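Probable fumarate reductase Ifc3 (Shewanella frigidimarina, PDB 1QO8) reduces fumarate to succinate in essentially one direction, using FAD and four covalently bound haems, and may take part in electron transport to ferric iron. Local coordinates at residues S160-G166 with S247-I253; H59-I63 with D254-K258; S131-A136 with T548-R553. All blocks are in the same frame, centred on the assembly; numbering follows the deposited sequence.

Interaction 1: residues S160-G166 with S247-I253; sequences SMISAGG and SSGPEII. With FAD (flavin-adenine dinucleotide), chain G.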
loop_
_atom_site.group_PDB
_atom_site.type_symbol
_atom_site.label_atom_id
_atom_site.label_comp_id
_atom_site.label_asym_id
_atom_site.label_seq_id
_atom_site.Cartn_x
_atom_site.Cartn_y
_atom_site.Cartn_z
ATOM N N SER A 160 -6.021 22.419 -5.761
ATOM C CA SER A 160 -6.985 23.241 -5.111
ATOM C C SER A 160 -7.464 24.385 -6.011
ATOM O O SER A 160 -8.689 24.557 -6.068
ATOM C CB SER A 160 -6.502 23.952 -3.819
ATOM O OG SER A 160 -6.132 22.956 -2.856
ATOM N N MET A 161 -6.611 24.949 -6.865
ATOM C CA MET A 161 -6.944 26.129 -7.612
ATOM C C MET A 161 -7.753 25.784 -8.843
ATOM O O MET A 161 -8.168 26.665 -9.578
ATOM C CB MET A 161 -5.605 26.836 -8.048
ATOM C CG MET A 161 -4.861 26.146 -9.146
ATOM S SD MET A 161 -3.142 26.565 -9.439
ATOM C CE MET A 161 -3.360 28.282 -10.065
ATOM N N ILE A 162 -7.816 24.487 -9.223
ATOM C CA ILE A 162 -8.606 24.131 -10.404
ATOM C C ILE A 162 -9.896 23.459 -9.992
ATOM O O ILE A 162 -10.513 22.860 -10.837
ATOM C CB ILE A 162 -7.878 23.244 -11.404
ATOM C CG1 ILE A 162 -7.389 21.988 -10.656
ATOM C CG2 ILE A 162 -6.778 24.085 -12.097
ATOM C CD1 ILE A 162 -6.715 21.054 -11.666
ATOM N N SER A 163 -10.144 23.451 -8.709
ATOM C CA SER A 163 -11.340 22.916 -8.085
ATOM C C SER A 163 -12.535 23.831 -8.449
ATOM O O SER A 163 -12.546 25.025 -8.556
ATOM C CB SER A 163 -11.233 22.692 -6.591
ATOM O OG SER A 163 -11.331 23.858 -5.830
ATOM N N ALA A 164 -13.596 23.145 -8.733
ATOM C CA ALA A 164 -14.862 23.211 -9.306
ATOM C C ALA A 164 -16.158 23.351 -8.527
ATOM O O ALA A 164 -17.170 23.996 -8.804
ATOM C CB ALA A 164 -14.862 21.601 -9.678
ATOM N N GLY A 165 -16.289 22.521 -7.498
ATOM C CA GLY A 165 -17.603 22.150 -6.953
ATOM C C GLY A 165 -17.669 22.467 -5.465
ATOM O O GLY A 165 -18.009 21.560 -4.703
ATOM N N GLY A 166 -17.169 23.583 -5.030
ATOM C CA GLY A 166 -17.104 24.091 -3.745
ATOM C C GLY A 166 -16.772 23.285 -2.519
ATOM O O GLY A 166 -16.217 22.200 -2.576
ATOM N N SER A 247 -15.140 30.333 -10.322
ATOM C CA SER A 247 -15.103 29.018 -9.736
ATOM C C SER A 247 -14.535 28.956 -8.318
ATOM O O SER A 247 -13.758 29.849 -7.954
ATOM C CB SER A 247 -14.204 28.106 -10.603
ATOM O OG SER A 247 -14.982 28.061 -11.795
ATOM N N SER A 248 -14.936 27.942 -7.542
ATOM C CA SER A 248 -14.532 27.976 -6.136
ATOM C C SER A 248 -13.019 27.790 -5.930
ATOM O O SER A 248 -12.452 28.447 -5.093
ATOM C CB SER A 248 -15.330 26.875 -5.399
ATOM O OG SER A 248 -15.179 25.666 -6.088
ATOM N N GLY A 249 -12.272 27.032 -6.662
ATOM C CA GLY A 249 -10.849 26.795 -6.618
ATOM C C GLY A 249 -10.102 28.152 -6.712
ATOM O O GLY A 249 -9.297 28.430 -5.838
ATOM N N PRO A 250 -10.341 28.875 -7.817
ATOM C CA PRO A 250 -9.647 30.131 -8.095
ATOM C C PRO A 250 -10.052 31.141 -7.045
ATOM O O PRO A 250 -9.177 31.786 -6.442
ATOM C CB PRO A 250 -10.139 30.547 -9.500
ATOM C CG PRO A 250 -10.339 29.197 -10.167
ATOM C CD PRO A 250 -10.879 28.295 -9.077
ATOM N N GLU A 251 -11.342 31.226 -6.713
ATOM C CA GLU A 251 -11.726 32.090 -5.598
ATOM C C GLU A 251 -10.894 31.769 -4.360
ATOM O O GLU A 251 -10.489 32.708 -3.656
ATOM C CB GLU A 251 -13.183 31.981 -5.228
ATOM C CG GLU A 251 -13.746 32.932 -4.229
ATOM C CD GLU A 251 -13.898 34.365 -4.648
ATOM O OE1 GLU A 251 -13.540 34.701 -5.804
ATOM O OE2 GLU A 251 -14.334 35.138 -3.743
ATOM N N ILE A 252 -10.927 30.485 -3.942
ATOM C CA ILE A 252 -10.275 30.148 -2.668
ATOM C C ILE A 252 -8.764 30.403 -2.652
ATOM O O ILE A 252 -8.289 30.967 -1.661
ATOM C CB ILE A 252 -10.640 28.750 -2.162
ATOM C CG1 ILE A 252 -12.117 28.670 -1.794
ATOM C CG2 ILE A 252 -9.828 28.398 -0.911
ATOM C CD1 ILE A 252 -12.677 27.274 -1.505
ATOM N N ILE A 253 -8.008 30.019 -3.621
ATOM C CA ILE A 253 -6.564 30.145 -3.742
ATOM C C ILE A 253 -6.259 31.620 -4.044
ATOM O O ILE A 253 -5.257 32.087 -3.527
ATOM C CB ILE A 253 -6.030 29.326 -4.937
ATOM C CG1 ILE A 253 -5.986 27.846 -4.551
ATOM C CG2 ILE A 253 -4.678 29.758 -5.536
ATOM C CD1 ILE A 253 -5.291 27.487 -3.256
HETATM P PA FAD G . -2.978 20.679 -3.520
HETATM O O1A FAD G . -3.949 21.794 -3.761
HETATM O O2A FAD G . -2.623 19.836 -4.520
HETATM O O5B FAD G . -1.629 21.472 -3.383
HETATM C C5B FAD G . -0.358 20.839 -2.941
HETATM C C4B FAD G . 0.825 21.909 -3.158
HETATM O O4B FAD G . 2.050 21.165 -2.679
HETATM C C3B FAD G . 1.120 22.130 -4.678
HETATM O O3B FAD G . 1.009 23.375 -5.204
HETATM C C2B FAD G . 2.379 21.238 -4.982
HETATM O O2B FAD G . 3.250 21.744 -6.023
HETATM C C1B FAD G . 3.101 21.406 -3.697
HETATM N N9A FAD G . 4.052 20.322 -3.422
HETATM C C8A FAD G . 3.932 18.984 -3.705
HETATM N N7A FAD G . 5.020 18.320 -3.430
HETATM C C5A FAD G . 5.921 19.257 -2.933
HETATM C C6A FAD G . 7.323 19.177 -2.533
HETATM N N6A FAD G . 8.021 18.075 -2.527
HETATM N N1A FAD G . 7.842 20.346 -2.081
HETATM C C2A FAD G . 7.179 21.550 -2.145
HETATM N N3A FAD G . 5.890 21.714 -2.520
HETATM C C4A FAD G . 5.347 20.534 -2.922
HETATM N N1 FAD G . -12.742 18.561 -4.004
HETATM C C2 FAD G . -13.757 19.136 -3.416
HETATM O O2 FAD G . -14.124 19.001 -2.296
HETATM N N3 FAD G . -14.605 20.066 -4.091
HETATM C C4 FAD G . -14.268 20.328 -5.416
HETATM O O4 FAD G . -14.963 21.060 -6.061
HETATM C C4X FAD G . -13.167 19.620 -6.064
HETATM N N5 FAD G . -12.897 19.835 -7.360
HETATM C C5X FAD G . -11.831 19.249 -7.955
HETATM C C6 FAD G . -11.596 19.531 -9.308
HETATM C C7 FAD G . -10.518 18.958 -9.938
HETATM C C7M FAD G . -10.197 19.209 -11.377
HETATM C C8 FAD G . -9.638 18.117 -9.166
HETATM C C8M FAD G . -8.418 17.546 -9.824
HETATM C C9 FAD G . -9.847 17.866 -7.835
HETATM C C9A FAD G . -10.930 18.412 -7.188
HETATM N N10 FAD G . -11.268 18.200 -5.837
HETATM C C10 FAD G . -12.341 18.766 -5.263
HETATM C "C1'" FAD G . -10.234 17.674 -4.890
HETATM C "C2'" FAD G . -9.628 18.854 -4.060
HETATM O "O2'" FAD G . -9.512 19.895 -5.089
HETATM C "C3'" FAD G . -8.163 18.442 -3.772
HETATM O "O3'" FAD G . -8.119 17.224 -3.018
HETATM C "C4'" FAD G . -7.640 19.412 -2.659
HETATM O "O4'" FAD G . -7.594 20.708 -3.330
HETATM C "C5'" FAD G . -6.158 18.977 -2.377
HETATM O "O5'" FAD G . -5.580 20.203 -1.598
HETATM P P FAD G . -4.173 20.186 -0.971
HETATM O O1P FAD G . -4.051 21.530 -0.290
HETATM O O2P FAD G . -4.149 19.000 -0.240
HETATM O O3P FAD G . -3.304 19.957 -2.108
HETATM O O HOH W 1 -17.340 26.735 -8.461
#
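Gly-249, in the first turn of helix 248-262, lies against Ser-160, Met-161 and Ser-163 of a flavin-binding loop, so that the helix start backs the FAD site of the Rossmann-type flavoprotein domain. Two hydrogen bonds join the segments. Gly-249 N, whose N-H no earlier helical carbonyl takes up, donates to Ser-163 O at 2.8 Å, approaching from above the carbonyl plane. Ser-248 OG, lying between its own backbone N and carbonyl carbon (chi1 52°), accepts from Gly-166 N at 3.1 Å. A water adds a bridge, donating to Ala-164 O and accepting from Ser-248 N.

Packing is close. A beta carbon on Gly-249 would collide with the carbonyl oxygens of Ser-160 and Ser-163, which is consistent with glycine here. Pro-250 suits the first turn, where a backbone N-H would lack a preceding helical carbonyl, and its CD rests 3.2 Å from Met-161 O. Further along, Ile-253 lays CG1 beside Met-161 CB at 3.7 Å, giving the interface its apolar side.

Within the loop, Ser-160 O takes both Ser-163 N and Ser-163 OG; the hydroxyl comes in the carbonyl plane at 2.7 Å and ties the turn shut.

Residues of loop 160-166 also hold the cofactor. Gly-165 N points to flavin O4, probably as a hydrogen bond, at a doubtfully short modelled distance. Gly-166, with its positive phi, offers its carbonyl O to flavin N3. At the pyrophosphate, Ser-160 N and OG both donate to FAD O1A, while Ser-160 OG accepts from the ribityl O4' at 2.7 Å.

Interaction 2: residues H59-I63 with D254-K258; sequences HLGDI and DTLRK. With HEM (protoporphyrin IX containing Fe), chain C.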
loop_
_atom_site.group_PDB
_atom_site.type_symbol
_atom_site.label_atom_id
_atom_site.label_comp_id
_atom_site.label_asym_id
_atom_site.label_seq_id
_atom_site.Cartn_x
_atom_site.Cartn_y
_atom_site.Cartn_z
ATOM N N HIS A 59 -7.737 31.948 -15.000
ATOM C CA HIS A 59 -8.079 31.522 -13.649
ATOM C C HIS A 59 -6.855 31.224 -12.768
ATOM O O HIS A 59 -6.957 31.289 -11.535
ATOM C CB HIS A 59 -9.037 30.315 -13.724
ATOM C CG HIS A 59 -8.477 29.092 -14.436
ATOM N ND1 HIS A 59 -7.622 28.205 -13.840
ATOM C CD2 HIS A 59 -8.602 28.656 -15.703
ATOM C CE1 HIS A 59 -7.317 27.236 -14.733
ATOM N NE2 HIS A 59 -7.929 27.485 -15.910
ATOM N N LEU A 60 -5.688 30.967 -13.302
ATOM C CA LEU A 60 -4.401 30.892 -12.563
ATOM C C LEU A 60 -4.132 32.129 -11.706
ATOM O O LEU A 60 -3.494 31.915 -10.668
ATOM C CB LEU A 60 -3.219 30.687 -13.516
ATOM C CG LEU A 60 -3.313 29.451 -14.420
ATOM C CD1 LEU A 60 -2.163 29.228 -15.351
ATOM C CD2 LEU A 60 -3.498 28.177 -13.552
ATOM N N GLY A 61 -4.591 33.333 -12.058
ATOM C CA GLY A 61 -4.615 34.464 -11.078
ATOM C C GLY A 61 -3.148 35.075 -11.224
ATOM O O GLY A 61 -2.535 34.974 -12.282
ATOM N N ASP A 62 -2.673 35.685 -10.187
ATOM C CA ASP A 62 -1.513 36.606 -10.366
ATOM C C ASP A 62 -0.210 35.819 -10.243
ATOM O O ASP A 62 0.196 35.551 -9.108
ATOM C CB ASP A 62 -1.584 37.617 -9.207
ATOM C CG ASP A 62 -0.530 38.724 -9.491
ATOM O OD1 ASP A 62 0.240 38.802 -10.438
ATOM O OD2 ASP A 62 -0.443 39.601 -8.612
ATOM N N ILE A 63 0.348 35.188 -11.241
ATOM C CA ILE A 63 1.528 34.342 -11.096
ATOM C C ILE A 63 2.775 34.972 -11.738
ATOM O O ILE A 63 2.573 35.875 -12.581
ATOM C CB ILE A 63 1.272 33.006 -11.846
ATOM C CG1 ILE A 63 0.997 33.261 -13.317
ATOM C CG2 ILE A 63 0.133 32.269 -11.137
ATOM C CD1 ILE A 63 0.878 31.921 -14.109
ATOM N N ASP A 254 -7.086 32.316 -4.832
ATOM C CA ASP A 254 -6.873 33.782 -4.969
ATOM C C ASP A 254 -6.979 34.412 -3.584
ATOM O O ASP A 254 -6.126 35.232 -3.172
ATOM C CB ASP A 254 -7.773 34.477 -5.981
ATOM C CG ASP A 254 -7.412 34.139 -7.422
ATOM O OD1 ASP A 254 -6.427 33.454 -7.810
ATOM O OD2 ASP A 254 -8.115 34.544 -8.389
ATOM N N THR A 255 -7.953 34.018 -2.765
ATOM C CA THR A 255 -8.173 34.635 -1.477
ATOM C C THR A 255 -7.035 34.314 -0.490
ATOM O O THR A 255 -6.612 35.163 0.264
ATOM C CB THR A 255 -9.482 34.153 -0.843
ATOM O OG1 THR A 255 -10.495 34.476 -1.777
ATOM C CG2 THR A 255 -9.757 34.863 0.454
ATOM N N LEU A 256 -6.556 33.066 -0.481
ATOM C CA LEU A 256 -5.497 32.632 0.398
ATOM C C LEU A 256 -4.158 33.222 -0.077
ATOM O O LEU A 256 -3.427 33.622 0.806
ATOM C CB LEU A 256 -5.437 31.088 0.485
ATOM C CG LEU A 256 -6.664 30.422 1.071
ATOM C CD1 LEU A 256 -6.749 28.944 0.607
ATOM C CD2 LEU A 256 -6.758 30.532 2.616
ATOM N N ARG A 257 -3.864 33.351 -1.371
ATOM C CA ARG A 257 -2.678 34.006 -1.819
ATOM C C ARG A 257 -2.600 35.471 -1.312
ATOM O O ARG A 257 -1.514 35.923 -0.893
ATOM C CB ARG A 257 -2.514 34.116 -3.339
ATOM C CG ARG A 257 -2.322 32.792 -4.048
ATOM C CD ARG A 257 -2.461 32.969 -5.556
ATOM N NE ARG A 257 -1.926 31.800 -6.250
ATOM C CZ ARG A 257 -2.042 31.728 -7.562
ATOM N NH1 ARG A 257 -2.725 32.675 -8.233
ATOM N NH2 ARG A 257 -1.575 30.712 -8.247
ATOM N N LYS A 258 -3.692 36.214 -1.517
ATOM C CA LYS A 258 -3.712 37.584 -1.032
ATOM C C LYS A 258 -3.613 37.631 0.490
ATOM O O LYS A 258 -2.750 38.382 0.963
ATOM C CB LYS A 258 -4.941 38.423 -1.431
ATOM C CG LYS A 258 -4.975 38.451 -2.968
ATOM C CD LYS A 258 -5.425 39.806 -3.464
ATOM C CE LYS A 258 -5.059 40.035 -4.946
ATOM N NZ LYS A 258 -5.458 41.494 -5.187
HETATM C CHA HEM C . -11.017 26.093 -17.202
HETATM C CHB HEM C . -8.104 28.902 -19.884
HETATM C CHC HEM C . -4.423 26.984 -17.413
HETATM C CHD HEM C . -7.279 23.446 -15.725
HETATM C C1A HEM C . -10.617 27.057 -18.087
HETATM C C2A HEM C . -11.413 28.023 -18.826
HETATM C C3A HEM C . -10.612 28.793 -19.549
HETATM C C4A HEM C . -9.246 28.314 -19.317
HETATM C CMA HEM C . -10.921 29.943 -20.538
HETATM C CAA HEM C . -12.975 28.058 -18.795
HETATM C CBA HEM C . -13.548 29.077 -17.791
HETATM C CGA HEM C . -13.317 28.590 -16.380
HETATM O O1A HEM C . -12.580 29.355 -15.673
HETATM O O2A HEM C . -13.844 27.498 -15.998
HETATM C C1B HEM C . -6.854 28.746 -19.298
HETATM C C2B HEM C . -5.690 29.594 -19.517
HETATM C C3B HEM C . -4.707 29.076 -18.804
HETATM C C4B HEM C . -5.164 27.887 -18.136
HETATM C CMB HEM C . -5.764 30.845 -20.377
HETATM C CAB HEM C . -3.242 29.619 -18.517
HETATM C CBB HEM C . -2.960 30.920 -18.636
HETATM C C1C HEM C . -4.818 25.812 -16.813
HETATM C C2C HEM C . -4.015 24.894 -16.013
HETATM C C3C HEM C . -4.823 23.955 -15.529
HETATM C C4C HEM C . -6.160 24.234 -15.994
HETATM C CMC HEM C . -2.502 25.089 -15.870
HETATM C CAC HEM C . -4.553 22.744 -14.564
HETATM C CBC HEM C . -3.682 22.812 -13.561
HETATM C C1D HEM C . -8.560 23.882 -15.946
HETATM C C2D HEM C . -9.774 23.195 -15.458
HETATM C C3D HEM C . -10.796 23.935 -15.857
HETATM C C4D HEM C . -10.302 25.079 -16.595
HETATM C CMD HEM C . -9.743 21.879 -14.655
HETATM C CAD HEM C . -12.328 23.668 -15.633
HETATM C CBD HEM C . -12.996 23.162 -16.888
HETATM C CGD HEM C . -14.525 22.908 -16.865
HETATM O O1D HEM C . -15.049 22.370 -15.871
HETATM O O2D HEM C . -15.206 23.238 -17.856
HETATM N NA HEM C . -9.280 27.324 -18.372
HETATM N NB HEM C . -6.491 27.696 -18.480
HETATM N NC HEM C . -6.126 25.378 -16.771
HETATM N ND HEM C . -8.908 25.010 -16.633
HETATM FE FE HEM C . -7.698 26.406 -17.494
HETATM O O HOH W 2 -8.014 33.504 -10.625
HETATM O O HOH W 3 -6.073 30.822 -8.555
HETATM O O HOH W 4 -3.787 35.327 -7.836
#
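Arg-257 reaches from helix 248-262 to the backbone of Leu-60 with a chain extended from CG to NE (chi3 165°). Arg-257 NH1 donates to Leu-60 O at 2.7 Å in the carbonyl plane, and NH2 adds a weak bond to the same oxygen. NH2 also binds Ser-156 O, which with the Leu-60 bond limits how the guanidinium can turn. Ile-63 CG2 packs obliquely against Arg-257 NH2 at 3.7 Å. Asp-254 OD1 lies well out of the guanidinium plane, so its long salt bridge with NH1 is one of charge alone; the carboxylate's other oxygen pairs with Lys-246. Two waters link this carboxylate to His-59 O, and a third joins it to Asp-62 N and Arg-257 NH1. Gly-61 fits because a beta carbon there would strike Asp-254 OD1. With a leucine in place of Arg-257, Leu-60 O would probably lose its charged donor and Asp-254, still paired with Lys-246, a second positive neighbour.

His-59 NE2 binds the haem iron at 1.9 Å, His-83 being the other axial ligand. Leu-60 CD1 touches the haem side-chain carbon CAB. The contact thus joins a cytochrome loop to the flavoprotein helix 248-262, where Leu-256 and Arg-257 pack on Phe-134 of helix 131-143.

Interaction 3: residues S131-A136 with T548-R553; sequences SAGFNA and TVVFGR. With FAD (flavin-adenine dinucleotide), chain G.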
loop_
_atom_site.group_PDB
_atom_site.type_symbol
_atom_site.label_atom_id
_atom_site.label_comp_id
_atom_site.label_asym_id
_atom_site.label_seq_id
_atom_site.Cartn_x
_atom_site.Cartn_y
_atom_site.Cartn_z
ATOM N N SER A 131 -4.526 24.624 -0.933
ATOM C CA SER A 131 -5.393 25.193 0.088
ATOM C C SER A 131 -4.924 24.777 1.463
ATOM O O SER A 131 -5.017 25.533 2.432
ATOM C CB SER A 131 -6.851 24.734 -0.194
ATOM O OG SER A 131 -7.716 25.173 0.869
ATOM N N ALA A 132 -4.595 23.465 1.623
ATOM C CA ALA A 132 -4.197 22.991 2.954
ATOM C C ALA A 132 -2.921 23.703 3.441
ATOM O O ALA A 132 -2.935 24.165 4.590
ATOM C CB ALA A 132 -3.999 21.471 3.035
ATOM N N GLY A 133 -1.928 23.938 2.617
ATOM C CA GLY A 133 -0.699 24.619 3.090
ATOM C C GLY A 133 -0.886 26.112 3.330
ATOM O O GLY A 133 -0.359 26.688 4.299
ATOM N N PHE A 134 -1.701 26.788 2.450
ATOM C CA PHE A 134 -1.935 28.194 2.797
ATOM C C PHE A 134 -2.678 28.280 4.128
ATOM O O PHE A 134 -2.418 29.153 5.011
ATOM C CB PHE A 134 -2.583 28.969 1.668
ATOM C CG PHE A 134 -1.797 29.525 0.538
ATOM C CD1 PHE A 134 -0.976 30.632 0.751
ATOM C CD2 PHE A 134 -1.955 29.043 -0.764
ATOM C CE1 PHE A 134 -0.304 31.203 -0.281
ATOM C CE2 PHE A 134 -1.293 29.659 -1.825
ATOM C CZ PHE A 134 -0.477 30.741 -1.566
ATOM N N ASN A 135 -3.693 27.446 4.337
ATOM C CA ASN A 135 -4.433 27.540 5.584
ATOM C C ASN A 135 -3.514 27.243 6.772
ATOM O O ASN A 135 -3.690 27.758 7.881
ATOM C CB ASN A 135 -5.651 26.594 5.635
ATOM C CG ASN A 135 -6.861 27.178 4.897
ATOM O OD1 ASN A 135 -7.602 28.020 5.405
ATOM N ND2 ASN A 135 -7.156 26.697 3.693
ATOM N N ALA A 136 -2.684 26.194 6.676
ATOM C CA ALA A 136 -1.749 25.882 7.740
ATOM C C ALA A 136 -0.823 27.096 7.988
ATOM O O ALA A 136 -0.621 27.493 9.134
ATOM C CB ALA A 136 -0.959 24.584 7.381
ATOM N N THR A 548 -9.136 20.473 3.404
ATOM C CA THR A 548 -7.931 21.326 3.343
ATOM C C THR A 548 -8.104 22.544 4.240
ATOM O O THR A 548 -7.132 22.937 4.910
ATOM C CB THR A 548 -7.575 21.776 1.913
ATOM O OG1 THR A 548 -8.643 22.653 1.464
ATOM C CG2 THR A 548 -7.479 20.600 0.956
ATOM N N VAL A 549 -9.346 23.049 4.401
ATOM C CA VAL A 549 -9.505 24.200 5.270
ATOM C C VAL A 549 -9.476 23.766 6.738
ATOM O O VAL A 549 -8.752 24.289 7.590
ATOM C CB VAL A 549 -10.798 25.003 5.002
ATOM C CG1 VAL A 549 -10.921 26.141 5.987
ATOM C CG2 VAL A 549 -10.747 25.534 3.560
ATOM N N VAL A 550 -10.321 22.828 7.093
ATOM C CA VAL A 550 -10.458 22.460 8.490
ATOM C C VAL A 550 -9.123 21.883 9.022
ATOM O O VAL A 550 -8.719 22.224 10.128
ATOM C CB VAL A 550 -11.575 21.439 8.641
ATOM C CG1 VAL A 550 -11.542 20.734 9.985
ATOM C CG2 VAL A 550 -12.951 22.074 8.446
ATOM N N PHE A 551 -8.500 20.934 8.329
ATOM C CA PHE A 551 -7.344 20.273 8.931
ATOM C C PHE A 551 -6.105 21.093 8.606
ATOM O O PHE A 551 -5.066 20.978 9.258
ATOM C CB PHE A 551 -7.221 18.804 8.477
ATOM C CG PHE A 551 -8.205 17.941 9.239
ATOM C CD1 PHE A 551 -7.996 17.620 10.573
ATOM C CD2 PHE A 551 -9.357 17.494 8.594
ATOM C CE1 PHE A 551 -8.953 16.903 11.271
ATOM C CE2 PHE A 551 -10.297 16.746 9.296
ATOM C CZ PHE A 551 -10.107 16.454 10.633
ATOM N N GLY A 552 -6.143 21.884 7.517
ATOM C CA GLY A 552 -5.028 22.792 7.219
ATOM C C GLY A 552 -4.880 23.752 8.391
ATOM O O GLY A 552 -3.734 23.983 8.833
ATOM N N ARG A 553 -6.008 24.204 8.969
ATOM C CA ARG A 553 -5.939 25.209 10.016
ATOM C C ARG A 553 -5.552 24.477 11.330
ATOM O O ARG A 553 -4.860 25.052 12.154
ATOM C CB ARG A 553 -7.270 25.932 10.285
ATOM C CG ARG A 553 -7.837 26.727 9.099
ATOM C CD ARG A 553 -9.268 27.179 9.347
ATOM N NE ARG A 553 -9.269 28.296 10.314
ATOM C CZ ARG A 553 -10.375 28.646 10.979
ATOM N NH1 ARG A 553 -11.563 28.038 10.838
ATOM N NH2 ARG A 553 -10.304 29.691 11.794
HETATM P PA FAD G . -2.978 20.679 -3.520
HETATM O O1A FAD G . -3.949 21.794 -3.761
HETATM O O2A FAD G . -2.623 19.836 -4.520
HETATM O O5B FAD G . -1.629 21.472 -3.383
HETATM C C5B FAD G . -0.358 20.839 -2.941
HETATM C C4B FAD G . 0.825 21.909 -3.158
HETATM O O4B FAD G . 2.050 21.165 -2.679
HETATM C C3B FAD G . 1.120 22.130 -4.678
HETATM O O3B FAD G . 1.009 23.375 -5.204
HETATM C C2B FAD G . 2.379 21.238 -4.982
HETATM O O2B FAD G . 3.250 21.744 -6.023
HETATM C C1B FAD G . 3.101 21.406 -3.697
HETATM N N9A FAD G . 4.052 20.322 -3.422
HETATM C C8A FAD G . 3.932 18.984 -3.705
HETATM N N7A FAD G . 5.020 18.320 -3.430
HETATM C C5A FAD G . 5.921 19.257 -2.933
HETATM C C6A FAD G . 7.323 19.177 -2.533
HETATM N N6A FAD G . 8.021 18.075 -2.527
HETATM N N1A FAD G . 7.842 20.346 -2.081
HETATM C C2A FAD G . 7.179 21.550 -2.145
HETATM N N3A FAD G . 5.890 21.714 -2.520
HETATM C C4A FAD G . 5.347 20.534 -2.922
HETATM N N1 FAD G . -12.742 18.561 -4.004
HETATM C C2 FAD G . -13.757 19.136 -3.416
HETATM O O2 FAD G . -14.124 19.001 -2.296
HETATM N N3 FAD G . -14.605 20.066 -4.091
HETATM C C4 FAD G . -14.268 20.328 -5.416
HETATM O O4 FAD G . -14.963 21.060 -6.061
HETATM C C4X FAD G . -13.167 19.620 -6.064
HETATM N N5 FAD G . -12.897 19.835 -7.360
HETATM C C5X FAD G . -11.831 19.249 -7.955
HETATM C C6 FAD G . -11.596 19.531 -9.308
HETATM C C7 FAD G . -10.518 18.958 -9.938
HETATM C C7M FAD G . -10.197 19.209 -11.377
HETATM C C8 FAD G . -9.638 18.117 -9.166
HETATM C C8M FAD G . -8.418 17.546 -9.824
HETATM C C9 FAD G . -9.847 17.866 -7.835
HETATM C C9A FAD G . -10.930 18.412 -7.188
HETATM N N10 FAD G . -11.268 18.200 -5.837
HETATM C C10 FAD G . -12.341 18.766 -5.263
HETATM C "C1'" FAD G . -10.234 17.674 -4.890
HETATM C "C2'" FAD G . -9.628 18.854 -4.060
HETATM O "O2'" FAD G . -9.512 19.895 -5.089
HETATM C "C3'" FAD G . -8.163 18.442 -3.772
HETATM O "O3'" FAD G . -8.119 17.224 -3.018
HETATM C "C4'" FAD G . -7.640 19.412 -2.659
HETATM O "O4'" FAD G . -7.594 20.708 -3.330
HETATM C "C5'" FAD G . -6.158 18.977 -2.377
HETATM O "O5'" FAD G . -5.580 20.203 -1.598
HETATM P P FAD G . -4.173 20.186 -0.971
HETATM O O1P FAD G . -4.051 21.530 -0.290
HETATM O O2P FAD G . -4.149 19.000 -0.240
HETATM O O3P FAD G . -3.304 19.957 -2.108
#
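Thr-548 OG1 is gripped twice: it accepts a 2.8 Å hydrogen bond from Ser-131 OG on the neighbouring helix and is also bonded to Ile-545 O in its own. Ser-131 reaches it with OG swung opposite its backbone N (chi1 175°), which aims the hydroxyl across the interface. A small hydroxyl on each side suits a place where the helices come so near, and it satisfies polar atoms that are buried here.

The two helix segments approach to 7.4 Å between axes, with their N-to-C directions 40° apart. Small residues make this possible. Gly-552 faces Ala-132 and Ala-136, and a beta carbon on it would run into Ala-132 O. Instead, Ala-136 CA comes within 3.0 Å of Gly-552 O as a bent CA-H...O contact, and Ala-132 CA makes a longer but straighter one with Thr-548 O.

Asn-135 is a knob set into a hole formed by Thr-548, Val-549, Gly-552 and Arg-553. Asn-135 ND2 packs on Val-549 CG2 and donates to Ser-131 O at 2.7 Å. That carbonyl also takes the helical bond from Asn-135 N, the two donors coming from opposite faces of its plane. Asn-135 OD1 is held by Trp-217 NE1, and the same indole receives Arg-553 in a cation-pi contact, so Trp-217 of helix 201-220 packs beside this end.

At the other end, Ala-132 N donates to FAD O1P at 2.8 Å, and Thr-548 CG2 lies against FAD O5'. A glycine-rich turn leading into a helix whose N-terminal turn, through Ala-132 N, binds the pyrophosphate, with Gly-133 at a position of the GxGxxG pattern, is consistent with the dinucleotide-binding motif of a Rossmann-type fold.

Interactions 1 and 3 are buried and share the FAD, which they hold from two parts of the domain; the hydroxyl of Ser-160 joins them through a probable hydrogen bond to Ser-131 N. Interaction 2 is only partly buried, and its chemistry follows: waters and charged side chains carry most of it, where the other two rely on close backbone packing at glycine. Helix 248-262 supplies one side of both interaction 1 and interaction 2, its start serving the flavin loop and its next turns the haem loop. Between them Met-161 CE packs on Leu-60 and Arg-257. Leu-256, on the same helix, reaches Asn-135 of interaction 3, so one helix connects the haem-bearing part to the flavin core.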